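Local structure of putative NADH Oxidase (Clostridium acetobutylicum, 3E10) at residues Q41-I46 with Q91-A96; E87-D92 with N135-C140; V112-Q117 with V141-Y146. The protein binds flavin mononucleotide and, as a member of the nitroreductase family, probably works as an FMN-dependent oxidoreductase. One frame throughout, in Å; residues are numbered along the deposited sequence.

Interaction 1. Residues Q41-I46 with Q91-A96; sequences QPWEFI and QDMAAA. With FMN (flavin mononucleotide), chain C.
Asp92 lays its carboxylate against the ring of Pro42, and both of its oxygens are already engaged: OD2 takes a hydrogen bond from Gln40 NE2 and OD1 one from the backbone N of Ala37. The contact joins helix 89-106 to strand 43-48 of the nitroreductase-fold sheet, outermost within its own chain but continued by a strand of the second subunit; the axes of segments 43-46 and 91-96 run at 49° to each other and approach to 10.2 Å. Asp92 OD2 lies 3.5 Å from Pro42 CG, while OD1, on the other limb, is 3.7 Å from the flavin methyl C7M. The same carboxylate therefore holds the loop before the strand and borders the dimethylbenzene end of an FMN that is also hydrogen-bonded to Ser10, Arg12 and Arg157 of the second subunit. Beyond Pro42 the side-chain contacts are apolar. Selenomethionine Met93 folds back on itself, with chi2 -56° and chi3 -60°, and this brings SE to 3.7 Å from Trp43 CB, near the plane of the indole at its edge. Leu76 of strand 72-79 and Phe139 of strand 136-145 also pack against Met93. The indole of Trp43 reaches across toward the helix; at its six-membered ring, Trp43 CZ3 comes within 3.8 Å of Asp92 O, and Ala96 CB approaches Trp43 CE3 obliquely at 4.0 Å.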
# COMPACT_ATOMS: atom_id res chain seq x y z
N GLN B 41 9.58 -6.94 -7.07
CA GLN B 41 10.31 -6.47 -5.88
C GLN B 41 11.32 -5.37 -6.20
O GLN B 41 12.53 -5.59 -6.08
CB GLN B 41 11.03 -7.64 -5.19
CG GLN B 41 10.12 -8.80 -4.76
CD GLN B 41 10.88 -10.04 -4.32
OE1 GLN B 41 10.54 -11.17 -4.73
NE2 GLN B 41 11.84 -9.87 -3.47
N PRO B 42 10.84 -4.19 -6.61
CA PRO B 42 11.74 -3.21 -7.25
C PRO B 42 12.43 -2.26 -6.26
O PRO B 42 13.16 -1.35 -6.68
CB PRO B 42 10.79 -2.46 -8.16
CG PRO B 42 9.51 -2.41 -7.37
CD PRO B 42 9.44 -3.75 -6.64
N TRP B 43 12.29 -2.54 -4.97
CA TRP B 43 12.63 -1.55 -3.93
C TRP B 43 14.09 -1.53 -3.49
O TRP B 43 14.78 -2.57 -3.42
CB TRP B 43 11.79 -1.81 -2.68
CG TRP B 43 11.48 -3.28 -2.43
CD1 TRP B 43 12.34 -4.27 -2.05
CD2 TRP B 43 10.20 -3.89 -2.54
NE1 TRP B 43 11.67 -5.46 -1.93
CE2 TRP B 43 10.34 -5.24 -2.21
CE3 TRP B 43 8.94 -3.40 -2.89
CZ2 TRP B 43 9.26 -6.15 -2.26
CZ3 TRP B 43 7.84 -4.28 -2.91
CH2 TRP B 43 8.03 -5.64 -2.60
N GLU B 44 14.52 -0.33 -3.14
CA GLU B 44 15.80 -0.04 -2.48
C GLU B 44 15.50 0.96 -1.39
O GLU B 44 14.59 1.75 -1.54
CB GLU B 44 16.77 0.61 -3.49
CG GLU B 44 17.18 -0.29 -4.67
CD GLU B 44 18.18 -1.37 -4.31
OE1 GLU B 44 18.69 -1.39 -3.14
OE2 GLU B 44 18.46 -2.23 -5.20
N PHE B 45 16.26 0.93 -0.30
CA PHE B 45 16.01 1.75 0.87
C PHE B 45 17.29 2.44 1.32
O PHE B 45 18.31 1.77 1.50
CB PHE B 45 15.48 0.88 2.04
CG PHE B 45 14.32 0.00 1.67
CD1 PHE B 45 14.52 -1.26 1.18
CD2 PHE B 45 13.02 0.47 1.74
CE1 PHE B 45 13.46 -2.08 0.81
CE2 PHE B 45 11.96 -0.34 1.37
CZ PHE B 45 12.19 -1.61 0.90
N ILE B 46 17.22 3.73 1.61
CA ILE B 46 18.31 4.43 2.29
C ILE B 46 17.83 4.70 3.73
O ILE B 46 16.79 5.31 3.95
CB ILE B 46 18.71 5.75 1.63
CG1 ILE B 46 19.00 5.59 0.15
CG2 ILE B 46 19.95 6.36 2.35
CD1 ILE B 46 19.20 6.92 -0.62
N GLN B 91 2.73 1.34 -7.28
CA GLN B 91 1.81 0.56 -6.46
C GLN B 91 2.57 -0.41 -5.57
O GLN B 91 2.26 -0.53 -4.38
CB GLN B 91 0.82 -0.18 -7.37
CG GLN B 91 -0.05 0.80 -8.18
CD GLN B 91 -0.98 0.12 -9.16
OE1 GLN B 91 -1.47 -0.98 -8.90
NE2 GLN B 91 -1.22 0.77 -10.32
N ASP B 92 3.56 -1.08 -6.14
CA ASP B 92 4.43 -1.93 -5.36
C ASP B 92 5.03 -1.15 -4.17
O ASP B 92 5.09 -1.64 -3.06
CB ASP B 92 5.63 -2.39 -6.20
CG ASP B 92 5.27 -3.19 -7.43
OD1 ASP B 92 4.10 -3.60 -7.59
OD2 ASP B 92 6.25 -3.43 -8.22
N MSE B 93 5.52 0.06 -4.47
CA MSE B 93 6.23 0.87 -3.46
C MSE B 93 5.28 1.38 -2.40
O MSE B 93 5.65 1.43 -1.23
CB MSE B 93 7.00 2.04 -4.09
CG MSE B 93 8.11 1.65 -5.10
SE MSE B 93 9.42 0.45 -4.37
CE MSE B 93 10.06 1.61 -2.94
N ALA B 94 4.05 1.68 -2.82
CA ALA B 94 3.02 2.08 -1.88
C ALA B 94 2.66 0.94 -0.93
O ALA B 94 2.45 1.16 0.27
CB ALA B 94 1.78 2.59 -2.69
N ALA B 95 2.62 -0.29 -1.46
CA ALA B 95 2.32 -1.44 -0.61
C ALA B 95 3.44 -1.65 0.42
O ALA B 95 3.18 -1.96 1.58
CB ALA B 95 2.11 -2.70 -1.49
N ALA B 96 4.70 -1.50 -0.02
CA ALA B 96 5.85 -1.56 0.88
C ALA B 96 5.78 -0.48 1.96
O ALA B 96 6.03 -0.73 3.14
CB ALA B 96 7.16 -1.48 0.09
N1 FMN C . -1.35 -11.37 -9.39
C2 FMN C . -2.09 -11.91 -10.42
O2 FMN C . -2.34 -13.11 -10.44
N3 FMN C . -2.63 -11.11 -11.39
C4 FMN C . -2.37 -9.76 -11.47
O4 FMN C . -2.91 -9.07 -12.36
C4A FMN C . -1.62 -9.19 -10.42
N5 FMN C . -1.37 -7.85 -10.39
C5A FMN C . -0.67 -7.28 -9.35
C6 FMN C . -0.44 -5.91 -9.32
C7 FMN C . 0.25 -5.30 -8.29
C7M FMN C . 0.45 -3.80 -8.31
C8 FMN C . 0.72 -6.09 -7.24
C8M FMN C . 1.24 -5.40 -6.01
C9 FMN C . 0.49 -7.47 -7.26
C9A FMN C . -0.20 -8.08 -8.30
N10 FMN C . -0.38 -9.46 -8.36
C10 FMN C . -1.12 -10.01 -9.39
C1' FMN C . 0.15 -10.36 -7.26
C2' FMN C . 1.65 -10.58 -7.44
O2' FMN C . 1.93 -11.47 -8.51
C3' FMN C . 2.25 -11.08 -6.13
O3' FMN C . 2.12 -10.04 -5.15
C4' FMN C . 3.73 -11.53 -6.25
O4' FMN C . 3.88 -12.64 -7.09
C5' FMN C . 4.33 -11.82 -4.89
O5' FMN C . 3.69 -12.93 -4.27
P FMN C . 2.99 -12.70 -2.84
O1P FMN C . 1.82 -11.76 -3.04
O2P FMN C . 2.55 -14.09 -2.42
O3P FMN C . 4.03 -12.13 -1.88

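Interaction 2. Residues E87-D92 with N135-C140; sequences EMWEQD and NIKPFC. With FMN (flavin mononucleotide), chain C.
Lys137 curls its aliphatic end against the indole of Trp89, CE coming obliquely to 3.4 Å from Trp89 CZ2, so that methylenes rather than the ammonium group make the contact. Bends at chi3 and chi4, 68° and 69°, shape the chain this way, and it meets the indole roughly at a right angle. Here the first turn of helix 89-106 lies against strand 136-145 of the antiparallel sheet of the nitroreductase fold, at a classic beta bulge in which Phe139 and Cys140 both face Leu76 of the adjoining strand. The same helix start carries Met88, Gln91 and Asp92 of the FMN pocket. Lys137 CD stands 3.8 Å above one face of Trp89, near the margin of the ring. The rim itself is met by backbone: Pro138 O lies near the indole plane, 4.0 Å from Trp89 CH2. Next along the strand, Phe139 and Trp89 run antiparallel alongside one another, and Phe139 CD1 approaches Trp89 CZ3 obliquely at 3.8 Å. Phe139 carries its ring toward the helix because CG is anti to the backbone N (chi1 178°), and the ring also packs on Met93 and Ala94 and on Gln91 of the second subunit. Across these two segments the grip is van der Waals throughout; in the conformer given, the carboxylate of Glu90 accepts a hydrogen bond from Gln117 NE2, though a second conformer makes this less certain. The helix backbone closes the contact, with Glu90 O 3.5 Å from Phe139 CE1, again obliquely to the ring.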
# COMPACT_ATOMS: atom_id res chain seq x y z
N GLU B 87 4.77 -0.23 -15.40
CA GLU B 87 3.53 0.49 -15.27
C GLU B 87 3.02 0.53 -13.83
O GLU B 87 2.22 1.40 -13.49
CB GLU B 87 2.46 -0.17 -16.14
CG GLU B 87 2.67 -0.05 -17.64
CD GLU B 87 3.56 -1.15 -18.26
OE1 GLU B 87 4.13 -1.99 -17.53
OE2 GLU B 87 3.66 -1.16 -19.52
N MSE B 88 3.45 -0.43 -13.03
CA MSE B 88 2.86 -0.54 -11.69
C MSE B 88 3.83 -0.33 -10.54
O MSE B 88 3.49 -0.59 -9.41
CB MSE B 88 2.11 -1.87 -11.55
CG MSE B 88 0.79 -1.88 -12.29
SE MSE B 88 0.10 -3.65 -12.50
CE MSE B 88 -1.26 -3.22 -13.79
N TRP B 89 5.02 0.22 -10.81
CA TRP B 89 6.01 0.30 -9.75
C TRP B 89 5.57 1.15 -8.57
O TRP B 89 5.95 0.82 -7.45
CB TRP B 89 7.39 0.76 -10.26
CG TRP B 89 7.53 2.19 -10.60
CD1 TRP B 89 7.36 2.75 -11.81
CD2 TRP B 89 7.94 3.25 -9.73
NE1 TRP B 89 7.62 4.10 -11.75
CE2 TRP B 89 7.96 4.43 -10.47
CE3 TRP B 89 8.30 3.30 -8.40
CZ2 TRP B 89 8.34 5.65 -9.92
CZ3 TRP B 89 8.65 4.52 -7.84
CH2 TRP B 89 8.69 5.67 -8.60
N GLU B 90 4.82 2.22 -8.80
CA GLU B 90 4.42 3.04 -7.67
C GLU B 90 3.47 2.31 -6.73
O GLU B 90 3.44 2.60 -5.54
CB GLU B 90 3.83 4.36 -8.14
CG GLU B 90 4.86 5.21 -8.88
CD GLU B 90 4.76 5.14 -10.38
OE1 GLU B 90 4.49 4.02 -10.92
OE2 GLU B 90 4.96 6.21 -11.02
N GLN B 91 2.73 1.34 -7.28
CA GLN B 91 1.81 0.56 -6.46
C GLN B 91 2.57 -0.41 -5.57
O GLN B 91 2.26 -0.53 -4.38
CB GLN B 91 0.82 -0.18 -7.37
CG GLN B 91 -0.05 0.80 -8.18
CD GLN B 91 -0.98 0.12 -9.16
OE1 GLN B 91 -1.47 -0.98 -8.90
NE2 GLN B 91 -1.22 0.77 -10.32
N ASP B 92 3.56 -1.08 -6.14
CA ASP B 92 4.43 -1.93 -5.36
C ASP B 92 5.03 -1.15 -4.17
O ASP B 92 5.09 -1.64 -3.06
CB ASP B 92 5.63 -2.39 -6.20
CG ASP B 92 5.27 -3.19 -7.43
OD1 ASP B 92 4.10 -3.60 -7.59
OD2 ASP B 92 6.25 -3.43 -8.22
N ASN B 135 18.55 5.45 -13.03
CA ASN B 135 17.61 4.33 -12.89
C ASN B 135 17.02 4.19 -11.51
O ASN B 135 16.11 3.39 -11.32
CB ASN B 135 18.28 3.01 -13.30
CG ASN B 135 19.59 2.74 -12.59
OD1 ASN B 135 20.56 3.50 -12.76
ND2 ASN B 135 19.64 1.68 -11.77
N ILE B 136 17.54 4.96 -10.53
CA ILE B 136 17.07 4.83 -9.16
C ILE B 136 16.10 5.97 -8.89
O ILE B 136 16.49 7.15 -8.86
CB ILE B 136 18.23 4.82 -8.18
CG1 ILE B 136 19.22 3.65 -8.50
CG2 ILE B 136 17.73 4.70 -6.76
CD1 ILE B 136 18.64 2.26 -8.53
N LYS B 137 14.83 5.62 -8.77
CA LYS B 137 13.75 6.59 -8.71
C LYS B 137 13.25 6.79 -7.30
O LYS B 137 12.80 5.83 -6.66
CB LYS B 137 12.58 6.07 -9.54
CG LYS B 137 13.01 5.83 -11.00
CD LYS B 137 11.84 5.43 -11.89
CE LYS B 137 10.82 6.55 -12.11
NZ LYS B 137 11.36 7.67 -12.96
N PRO B 138 13.32 8.03 -6.82
CA PRO B 138 12.74 8.30 -5.50
C PRO B 138 11.24 8.07 -5.45
O PRO B 138 10.53 8.42 -6.38
CB PRO B 138 13.03 9.77 -5.27
CG PRO B 138 14.14 10.12 -6.22
CD PRO B 138 13.99 9.23 -7.37
N PHE B 139 10.78 7.44 -4.37
CA PHE B 139 9.36 7.19 -4.18
C PHE B 139 8.75 8.03 -3.04
O PHE B 139 7.82 8.80 -3.24
CB PHE B 139 9.07 5.71 -3.96
CG PHE B 139 7.60 5.45 -3.71
CD1 PHE B 139 6.68 5.58 -4.73
CD2 PHE B 139 7.12 5.17 -2.44
CE1 PHE B 139 5.34 5.38 -4.51
CE2 PHE B 139 5.75 4.99 -2.22
CZ PHE B 139 4.87 5.09 -3.23
N CYS B 140 9.30 7.88 -1.83
CA CYS B 140 8.82 8.63 -0.69
C CYS B 140 9.88 8.58 0.39
O CYS B 140 10.88 7.86 0.27
CB CYS B 140 7.48 8.08 -0.15
SG CYS B 140 7.60 6.56 0.84
N1 FMN C . -1.35 -11.37 -9.39
C2 FMN C . -2.09 -11.91 -10.42
O2 FMN C . -2.34 -13.11 -10.44
N3 FMN C . -2.63 -11.11 -11.39
C4 FMN C . -2.37 -9.76 -11.47
O4 FMN C . -2.91 -9.07 -12.36
C4A FMN C . -1.62 -9.19 -10.42
N5 FMN C . -1.37 -7.85 -10.39
C5A FMN C . -0.67 -7.28 -9.35
C6 FMN C . -0.44 -5.91 -9.32
C7 FMN C . 0.25 -5.30 -8.29
C7M FMN C . 0.45 -3.80 -8.31
C8 FMN C . 0.72 -6.09 -7.24
C8M FMN C . 1.24 -5.40 -6.01
C9 FMN C . 0.49 -7.47 -7.26
C9A FMN C . -0.20 -8.08 -8.30
N10 FMN C . -0.38 -9.46 -8.36
C10 FMN C . -1.12 -10.01 -9.39
C1' FMN C . 0.15 -10.36 -7.26
C2' FMN C . 1.65 -10.58 -7.44
O2' FMN C . 1.93 -11.47 -8.51
C3' FMN C . 2.25 -11.08 -6.13
O3' FMN C . 2.12 -10.04 -5.15
C4' FMN C . 3.73 -11.53 -6.25
O4' FMN C . 3.88 -12.64 -7.09
C5' FMN C . 4.33 -11.82 -4.89
O5' FMN C . 3.69 -12.93 -4.27
P FMN C . 2.99 -12.70 -2.84
O1P FMN C . 1.82 -11.76 -3.04
O2P FMN C . 2.55 -14.09 -2.42
O3P FMN C . 4.03 -12.13 -1.88

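Interaction 3. Residues V112-Q117 with V141-Y146; sequences VWLGAQ and VISVGY. With FMN (flavin mononucleotide), chain L.
Leu114 and Val141 exchange the two shortest bonds of this contact: Leu114 N to Val141 O at 2.7 Å, with the donor nearly in line with the C=O, and Val141 N to Leu114 O at 3.0 Å, with an N-H...O angle of 169°. Two residues along, Val112 and Ser143 repeat the exchange with longer bonds, Val112 N to Ser143 O measuring 3.1 Å. Between these hydrogen-bonded pairs sits the non-hydrogen-bonded pair Trp113 and Ile142, where Ile142 CA points its hydrogen at Val112 O. This is antiparallel pairing of edge strand 110-115 with strand 136-145 in the nitroreductase-fold sheet, and FMN lies along the edge strand's other side. Gly115 N donates to flavin O4 at 3.3 Å. On the face shared by Val112, Leu114, Val141 and Ser143, packing is tight: Val112 CG1 is 3.1 Å from Ser143 OG, a van der Waals contact; the hydroxyl's hydrogen bonds are with Tyr14 and Ser66. The remaining branches turn to the flavin, Val112 CG2 toward N1 and Leu114 CD2 toward N3, the latter at 3.6 Å. On the opposite face Trp113 packs on helix 89-106, and flavin C8M stands 3.7 Å above its indole, displaced from the ring centre.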
# COMPACT_ATOMS: atom_id res chain seq x y z
N VAL B 112 5.27 8.67 9.59
CA VAL B 112 4.43 9.29 8.58
C VAL B 112 5.08 9.11 7.20
O VAL B 112 6.30 9.22 7.04
CB VAL B 112 4.13 10.80 8.89
CG1 VAL B 112 5.44 11.62 8.97
CG2 VAL B 112 3.19 11.38 7.82
N TRP B 113 4.23 8.85 6.22
CA TRP B 113 4.59 8.80 4.80
C TRP B 113 4.70 10.22 4.29
O TRP B 113 3.75 11.00 4.39
CB TRP B 113 3.48 8.03 4.08
CG TRP B 113 3.55 7.77 2.64
CD1 TRP B 113 4.20 8.47 1.66
CD2 TRP B 113 2.87 6.70 1.98
NE1 TRP B 113 3.97 7.88 0.43
CE2 TRP B 113 3.12 6.82 0.60
CE3 TRP B 113 2.05 5.66 2.44
CZ2 TRP B 113 2.60 5.91 -0.33
CZ3 TRP B 113 1.51 4.80 1.53
CH2 TRP B 113 1.77 4.94 0.16
N LEU B 114 5.88 10.55 3.77
CA LEU B 114 6.15 11.85 3.17
C LEU B 114 6.24 11.66 1.66
O LEU B 114 7.23 11.15 1.14
CB LEU B 114 7.42 12.45 3.77
CG LEU B 114 7.44 12.56 5.32
CD1 LEU B 114 8.83 13.06 5.78
CD2 LEU B 114 6.32 13.41 5.87
N GLY B 115 5.19 12.06 0.95
CA GLY B 115 5.09 11.79 -0.48
C GLY B 115 6.20 12.47 -1.27
O GLY B 115 6.65 13.58 -0.93
N ALA B 116 6.65 11.81 -2.32
CA ALA B 116 7.62 12.40 -3.25
C ALA B 116 7.17 12.21 -4.70
O ALA B 116 6.63 13.15 -5.31
CB ALA B 116 9.04 11.85 -2.99
N GLN B 117 7.29 10.99 -5.21
CA GLN B 117 6.81 10.65 -6.55
C GLN B 117 5.31 10.97 -6.61
O GLN B 117 4.58 10.60 -5.70
CB GLN B 117 7.05 9.17 -6.83
CG GLN B 117 6.40 8.61 -8.08
CD GLN B 117 7.06 9.07 -9.37
OE1 GLN B 117 8.04 9.81 -9.36
NE2 GLN B 117 6.53 8.60 -10.48
N VAL B 141 9.66 9.35 1.45
CA VAL B 141 10.45 9.23 2.68
C VAL B 141 9.48 8.91 3.79
O VAL B 141 8.39 9.46 3.83
CB VAL B 141 11.22 10.52 2.99
CG1 VAL B 141 11.99 10.38 4.31
CG2 VAL B 141 12.13 10.95 1.83
N ILE B 142 9.88 8.01 4.70
CA ILE B 142 9.11 7.73 5.92
C ILE B 142 9.95 8.20 7.13
O ILE B 142 11.08 7.75 7.31
CB ILE B 142 8.72 6.26 6.02
CG1 ILE B 142 7.80 5.86 4.84
CG2 ILE B 142 7.98 5.98 7.36
CD1 ILE B 142 7.52 4.44 4.72
N SER B 143 9.41 9.15 7.88
CA SER B 143 10.07 9.57 9.11
C SER B 143 9.50 8.69 10.22
O SER B 143 8.31 8.36 10.20
CB SER B 143 9.87 11.05 9.41
OG SER B 143 8.53 11.36 9.48
N VAL B 144 10.35 8.29 11.16
CA VAL B 144 10.00 7.30 12.17
C VAL B 144 10.64 7.74 13.50
O VAL B 144 11.76 8.23 13.55
CB VAL B 144 10.55 5.90 11.81
CG1 VAL B 144 10.11 4.87 12.84
CG2 VAL B 144 10.10 5.45 10.42
N GLY B 145 9.92 7.52 14.60
CA GLY B 145 10.45 7.74 15.94
C GLY B 145 9.43 7.36 17.00
O GLY B 145 8.32 6.97 16.68
N TYR B 146 9.78 7.49 18.26
CA TYR B 146 8.82 7.32 19.32
C TYR B 146 7.93 8.58 19.38
O TYR B 146 8.43 9.70 19.35
CB TYR B 146 9.52 7.04 20.68
CG TYR B 146 10.05 5.62 20.72
CD1 TYR B 146 9.20 4.56 20.98
CD2 TYR B 146 11.34 5.33 20.35
CE1 TYR B 146 9.66 3.25 20.95
CE2 TYR B 146 11.81 4.02 20.33
CZ TYR B 146 10.96 2.98 20.63
OH TYR B 146 11.42 1.67 20.61
N1 FMN L . 1.73 13.60 5.43
C2 FMN L . 2.59 14.65 5.57
O2 FMN L . 2.67 15.25 6.65
N3 FMN L . 3.38 15.01 4.51
C4 FMN L . 3.28 14.43 3.26
O4 FMN L . 4.03 14.80 2.32
C4A FMN L . 2.41 13.35 3.13
N5 FMN L . 2.34 12.69 1.92
C5A FMN L . 1.51 11.58 1.82
C6 FMN L . 1.45 10.92 0.60
C7 FMN L . 0.64 9.79 0.43
C7M FMN L . 0.64 9.05 -0.85
C8 FMN L . -0.09 9.32 1.53
C8M FMN L . -0.81 7.97 1.46
C9 FMN L . -0.02 10.00 2.75
C9A FMN L . 0.76 11.13 2.91
N10 FMN L . 0.82 11.84 4.12
C10 FMN L . 1.67 12.93 4.24
C1' FMN L . 0.05 11.36 5.28
C2' FMN L . -1.42 11.76 5.14
O2' FMN L . -1.63 13.16 5.34
C3' FMN L . -2.26 10.99 6.16
O3' FMN L . -2.21 9.62 5.81
C4' FMN L . -3.72 11.46 6.27
O4' FMN L . -3.80 12.77 6.82
C5' FMN L . -4.61 10.54 7.10
O5' FMN L . -4.15 10.44 8.45
P FMN L . -3.67 9.03 9.04
O1P FMN L . -4.76 8.03 8.79
O2P FMN L . -2.43 8.61 8.31
O3P FMN L . -3.46 9.30 10.51

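In the fold
Helix 89-106 joins interactions 1 and 2, whose centres lie about 7 Å apart; Phe139 of interaction 2 packs on the helix, its CG 3.5 Å from Met93 CB. Interaction 3 is about 13 Å from interaction 1 and about 15 Å from interaction 2, centre to centre. It meets the same helix where Ala94 CB touches Trp113 CH2 at 3.7 Å. Its 141-146 continues strand 136-145 beyond the bulge, and its other segment reaches back to interaction 2, Gln117 N lying 3.0 Å from Phe139 O. The contacts serve two flavins: interaction 3 lines the site of one, while Met88, Gln91 and Asp92 border the other, which is bound largely by the second subunit.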